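Local coordinates for sensory box/response regulator (Mycobacterium smegmatis, PDB 5YRP), which is a sensory box/response regulator protein whose EAL domain, a modified TIM barrel, binds a magnesium ion, at residues Glu13-Leu27 against Gly77-Val89. Sequence-based numbering, arbitrary orientation.
With MG (magnesium ion), chain C.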
loop_
_atom_site.group_PDB
_atom_site.type_symbol
_atom_site.label_atom_id
_atom_site.label_comp_id
_atom_site.label_asym_id
_atom_site.label_seq_id
_atom_site.Cartn_x
_atom_site.Cartn_y
_atom_site.Cartn_z
ATOM N N GLU A 13 24.678 -1.781 -3.524
ATOM C CA GLU A 13 23.700 -0.852 -4.063
ATOM C C GLU A 13 24.430 0.217 -4.853
ATOM O O GLU A 13 25.185 1.010 -4.287
ATOM C CB GLU A 13 22.929 -0.204 -2.918
ATOM C CG GLU A 13 21.938 0.861 -3.343
ATOM C CD GLU A 13 21.319 1.546 -2.149
ATOM O OE1 GLU A 13 21.106 2.772 -2.210
ATOM O OE2 GLU A 13 21.059 0.859 -1.137
ATOM N N ILE A 14 24.189 0.250 -6.157
ATOM C CA ILE A 14 24.958 1.116 -7.031
ATOM C C ILE A 14 24.131 2.255 -7.615
ATOM O O ILE A 14 22.909 2.186 -7.680
ATOM C CB ILE A 14 25.615 0.319 -8.176
ATOM C CG1 ILE A 14 24.564 -0.228 -9.142
ATOM C CG2 ILE A 14 26.452 -0.823 -7.613
ATOM C CD1 ILE A 14 25.145 -0.605 -10.488
ATOM N N ASP A 15 24.830 3.311 -8.017
ATOM C CA ASP A 15 24.267 4.345 -8.864
ATOM C C ASP A 15 24.288 3.820 -10.292
ATOM O O ASP A 15 25.353 3.601 -10.859
ATOM C CB ASP A 15 25.108 5.619 -8.766
ATOM C CG ASP A 15 24.526 6.778 -9.562
ATOM O OD1 ASP A 15 23.498 6.597 -10.252
ATOM O OD2 ASP A 15 25.107 7.881 -9.494
HETATM N N MSE A 16 23.112 3.626 -10.874
HETATM C CA MSE A 16 23.004 3.020 -12.204
HETATM C C MSE A 16 23.445 3.918 -13.320
HETATM O O MSE A 16 23.622 3.462 -14.454
HETATM C CB MSE A 16 21.558 2.666 -12.463
HETATM C CG MSE A 16 21.106 1.539 -11.555
HETATM SE SE MSE A 16 19.320 1.009 -12.174
HETATM C CE MSE A 16 18.319 2.583 -11.537
ATOM N N ARG A 17 23.601 5.203 -13.020
ATOM C CA ARG A 17 24.147 6.158 -13.973
ATOM C C ARG A 17 25.649 5.917 -14.128
ATOM O O ARG A 17 26.142 5.687 -15.230
ATOM C CB ARG A 17 23.888 7.595 -13.505
ATOM C CG ARG A 17 22.415 7.939 -13.297
ATOM C CD ARG A 17 22.207 9.358 -12.776
ATOM N NE ARG A 17 22.858 9.586 -11.484
ATOM C CZ ARG A 17 22.619 10.620 -10.677
ATOM N NH1 ARG A 17 23.275 10.718 -9.524
ATOM N NH2 ARG A 17 21.728 11.553 -11.006
ATOM N N THR A 18 26.358 5.957 -13.003
ATOM C CA THR A 18 27.817 5.820 -12.972
ATOM C C THR A 18 28.266 4.363 -12.883
ATOM O O THR A 18 29.214 3.954 -13.546
ATOM C CB THR A 18 28.409 6.564 -11.755
ATOM O OG1 THR A 18 27.851 7.877 -11.672
ATOM C CG2 THR A 18 29.935 6.664 -11.852
ATOM N N GLY A 19 27.582 3.592 -12.049
ATOM C CA GLY A 19 28.030 2.254 -11.672
ATOM C C GLY A 19 28.717 2.260 -10.317
ATOM O O GLY A 19 29.215 1.228 -9.876
ATOM N N GLU A 20 28.728 3.419 -9.658
ATOM C CA GLU A 20 29.402 3.606 -8.368
ATOM C C GLU A 20 28.614 2.968 -7.219
ATOM O O GLU A 20 27.392 3.095 -7.156
ATOM C CB GLU A 20 29.591 5.102 -8.082
ATOM C CG GLU A 20 30.336 5.402 -6.782
ATOM C CD GLU A 20 30.349 6.877 -6.406
ATOM O OE1 GLU A 20 29.643 7.685 -7.050
ATOM O OE2 GLU A 20 31.072 7.228 -5.449
ATOM N N VAL A 21 29.327 2.307 -6.309
ATOM C CA VAL A 21 28.721 1.691 -5.129
ATOM C C VAL A 21 28.430 2.751 -4.060
ATOM O O VAL A 21 29.350 3.347 -3.498
ATOM C CB VAL A 21 29.632 0.598 -4.528
ATOM C CG1 VAL A 21 29.012 -0.001 -3.273
ATOM C CG2 VAL A 21 29.899 -0.501 -5.548
ATOM N N LEU A 22 27.144 2.967 -3.786
ATOM C CA LEU A 22 26.696 3.964 -2.804
ATOM C C LEU A 22 26.438 3.356 -1.432
ATOM O O LEU A 22 26.563 4.035 -0.408
ATOM C CB LEU A 22 25.424 4.654 -3.289
ATOM C CG LEU A 22 25.464 5.243 -4.698
ATOM C CD1 LEU A 22 24.170 5.986 -4.958
ATOM C CD2 LEU A 22 26.654 6.169 -4.905
ATOM N N ALA A 23 26.054 2.084 -1.419
ATOM C CA ALA A 23 25.803 1.366 -0.172
ATOM C C ALA A 23 25.900 -0.140 -0.370
ATOM O O ALA A 23 26.039 -0.619 -1.493
ATOM C CB ALA A 23 24.431 1.738 0.371
ATOM N N ALA A 24 25.831 -0.874 0.735
ATOM C CA ALA A 24 25.827 -2.337 0.714
ATOM C C ALA A 24 24.902 -2.889 1.783
ATOM O O ALA A 24 25.081 -2.599 2.962
ATOM C CB ALA A 24 27.228 -2.870 0.927
ATOM N N GLU A 25 23.920 -3.686 1.365
ATOM C CA GLU A 25 22.975 -4.314 2.288
ATOM C C GLU A 25 23.542 -5.628 2.797
ATOM O O GLU A 25 23.801 -6.541 2.011
ATOM C CB GLU A 25 21.619 -4.561 1.608
ATOM C CG GLU A 25 20.537 -5.129 2.529
ATOM C CD GLU A 25 19.238 -5.470 1.807
ATOM O OE1 GLU A 25 19.209 -5.436 0.564
ATOM O OE2 GLU A 25 18.232 -5.777 2.481
ATOM N N ALA A 26 23.730 -5.715 4.111
ATOM C CA ALA A 26 24.171 -6.950 4.756
ATOM C C ALA A 26 23.041 -7.983 4.788
ATOM O O ALA A 26 21.952 -7.717 5.297
ATOM C CB ALA A 26 24.663 -6.666 6.166
ATOM N N LEU A 27 23.318 -9.150 4.219
ATOM C CA LEU A 27 22.406 -10.289 4.229
ATOM C C LEU A 27 23.177 -11.507 4.714
ATOM O O LEU A 27 24.401 -11.499 4.719
ATOM C CB LEU A 27 21.871 -10.557 2.826
ATOM C CG LEU A 27 21.185 -9.385 2.122
ATOM C CD1 LEU A 27 21.033 -9.664 0.634
ATOM C CD2 LEU A 27 19.837 -9.105 2.758
ATOM N N GLY A 77 35.278 2.133 1.009
ATOM C CA GLY A 77 33.902 2.354 1.467
ATOM C C GLY A 77 33.831 3.343 2.619
ATOM O O GLY A 77 32.979 3.230 3.504
ATOM N N ARG A 78 34.737 4.314 2.604
ATOM C CA ARG A 78 34.840 5.285 3.684
ATOM C C ARG A 78 33.579 6.117 3.782
ATOM O O ARG A 78 33.168 6.492 4.871
ATOM C CB ARG A 78 36.041 6.203 3.471
ATOM C CG ARG A 78 37.373 5.594 3.876
ATOM C CD ARG A 78 37.504 5.403 5.381
ATOM N NE ARG A 78 37.281 6.638 6.135
ATOM C CZ ARG A 78 37.620 6.828 7.408
ATOM N NH1 ARG A 78 38.221 5.870 8.107
ATOM N NH2 ARG A 78 37.359 7.995 7.989
ATOM N N ASN A 79 32.970 6.408 2.643
ATOM C CA ASN A 79 31.732 7.174 2.638
ATOM C C ASN A 79 30.621 6.498 1.832
ATOM O O ASN A 79 30.161 7.002 0.806
ATOM C CB ASN A 79 31.982 8.623 2.204
ATOM C CG ASN A 79 32.750 8.730 0.900
ATOM O OD1 ASN A 79 32.953 7.742 0.188
ATOM N ND2 ASN A 79 33.184 9.945 0.580
ATOM N N ILE A 80 30.208 5.339 2.337
ATOM C CA ILE A 80 29.028 4.629 1.855
ATOM C C ILE A 80 28.162 4.268 3.048
ATOM O O ILE A 80 28.605 4.351 4.189
ATOM C CB ILE A 80 29.395 3.337 1.101
ATOM C CG1 ILE A 80 30.160 2.373 2.014
ATOM C CG2 ILE A 80 30.224 3.662 -0.130
ATOM C CD1 ILE A 80 30.145 0.940 1.537
ATOM N N VAL A 81 26.933 3.856 2.776
ATOM C CA VAL A 81 26.006 3.452 3.831
ATOM C C VAL A 81 26.007 1.925 3.952
ATOM O O VAL A 81 26.177 1.217 2.963
ATOM C CB VAL A 81 24.576 3.970 3.557
ATOM C CG1 VAL A 81 23.630 3.605 4.695
ATOM C CG2 VAL A 81 24.586 5.480 3.357
ATOM N N LEU A 82 25.834 1.436 5.176
ATOM C CA LEU A 82 25.666 0.007 5.434
ATOM C C LEU A 82 24.211 -0.273 5.808
ATOM O O LEU A 82 23.748 0.143 6.870
ATOM C CB LEU A 82 26.591 -0.446 6.563
ATOM C CG LEU A 82 26.528 -1.934 6.923
ATOM C CD1 LEU A 82 27.226 -2.787 5.874
ATOM C CD2 LEU A 82 27.145 -2.166 8.290
ATOM N N ARG A 83 23.500 -0.980 4.931
ATOM C CA ARG A 83 22.096 -1.305 5.161
ATOM C C ARG A 83 21.943 -2.658 5.842
ATOM O O ARG A 83 22.469 -3.660 5.366
ATOM C CB ARG A 83 21.310 -1.287 3.851
ATOM C CG ARG A 83 21.250 0.089 3.207
ATOM C CD ARG A 83 20.041 0.278 2.302
ATOM N NE ARG A 83 19.651 1.687 2.274
ATOM C CZ ARG A 83 20.272 2.642 1.584
ATOM N NH1 ARG A 83 21.329 2.362 0.831
ATOM N NH2 ARG A 83 19.831 3.892 1.647
ATOM N N ILE A 84 21.217 -2.673 6.957
ATOM C CA ILE A 84 20.992 -3.889 7.734
ATOM C C ILE A 84 19.504 -4.074 7.971
ATOM O O ILE A 84 18.825 -3.155 8.417
ATOM C CB ILE A 84 21.718 -3.817 9.088
ATOM C CG1 ILE A 84 23.233 -3.806 8.865
ATOM C CG2 ILE A 84 21.331 -4.991 9.981
ATOM C CD1 ILE A 84 23.991 -3.034 9.913
ATOM N N ASN A 85 19.008 -5.271 7.675
ATOM C CA ASN A 85 17.601 -5.589 7.878
ATOM C C ASN A 85 17.315 -5.803 9.349
ATOM O O ASN A 85 17.950 -6.637 9.991
ATOM C CB ASN A 85 17.214 -6.835 7.093
ATOM C CG ASN A 85 17.229 -6.601 5.601
ATOM O OD1 ASN A 85 16.443 -5.811 5.080
ATOM N ND2 ASN A 85 18.127 -7.282 4.905
ATOM N N VAL A 86 16.367 -5.036 9.875
ATOM C CA VAL A 86 15.962 -5.158 11.272
ATOM C C VAL A 86 14.584 -5.810 11.366
ATOM O O VAL A 86 13.627 -5.368 10.731
ATOM C CB VAL A 86 15.973 -3.795 11.981
ATOM C CG1 VAL A 86 15.494 -3.922 13.415
ATOM C CG2 VAL A 86 17.376 -3.217 11.968
ATOM N N SER A 87 14.518 -6.876 12.157
ATOM C CA SER A 87 13.287 -7.620 12.425
ATOM C C SER A 87 12.365 -6.808 13.345
ATOM O O SER A 87 12.843 -5.942 14.083
ATOM C CB SER A 87 13.651 -8.968 13.073
ATOM O OG SER A 87 12.548 -9.849 13.193
ATOM N N PRO A 88 11.041 -7.071 13.302
ATOM C CA PRO A 88 10.133 -6.362 14.218
ATOM C C PRO A 88 10.390 -6.659 15.699
ATOM O O PRO A 88 10.091 -5.823 16.548
ATOM C CB PRO A 88 8.744 -6.875 13.804
ATOM C CG PRO A 88 9.000 -8.169 13.111
ATOM C CD PRO A 88 10.294 -7.951 12.385
ATOM N N VAL A 89 10.955 -7.831 15.985
ATOM C CA VAL A 89 11.222 -8.265 17.362
ATOM C C VAL A 89 12.430 -7.528 17.950
ATOM O O VAL A 89 12.404 -7.125 19.114
ATOM C CB VAL A 89 11.464 -9.793 17.455
ATOM C CG1 VAL A 89 11.578 -10.226 18.912
ATOM C CG2 VAL A 89 10.344 -10.573 16.777
HETATM MG MG MG C . 15.819 -5.649 2.484
#
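Parallel pairing of strands 21-27 and 81-86, crossing at -28°, brings together two side chains of the magnesium site, Glu-25 and Asn-85. Four backbone hydrogen bonds join the strands: Val-81 N to Leu-22 O (3.2 Å), Ala-24 N to Val-81 O, Arg-83 N to Ala-24 O, and Ala-26 N to Arg-83 O (2.7 Å). Residues alternate between the two faces of the sheet, which belongs to the modified TIM barrel of EAL domains. On one face, small Ala-24 and Ala-26 lie beside Leu-82 and Ile-84; helix 52-73 packs here, Ala-64 against Ala-26 and Phe-68 against Leu-82. The other face carries Ala-23, Glu-25, Val-81 and Arg-83 into the barrel interior. There Glu-13, its CG anti to the backbone N (chi1 176°) and its chain extended, reaches across Ala-23 to Arg-83, forming a salt bridge from OE2 to NH1 at 2.5 Å. The two side chains cross at about a right angle, with carboxylate and guanidinium planes 30° apart. The methyl CB of Ala-23 lies beside the salt bridge, at the guanidinium edge; a side chain this small leaves room for the arginine to reach Glu-13. Arg-222 pairs with the other oxygen of Glu-13, so two arginines probably offset the charge of this buried carboxylate. Glu-25, also extended, gives OE2 to the magnesium ion at 2.4 Å; Asn-85 flanks the same ion, and Glu-117 and Asp-147 complete its protein ligands.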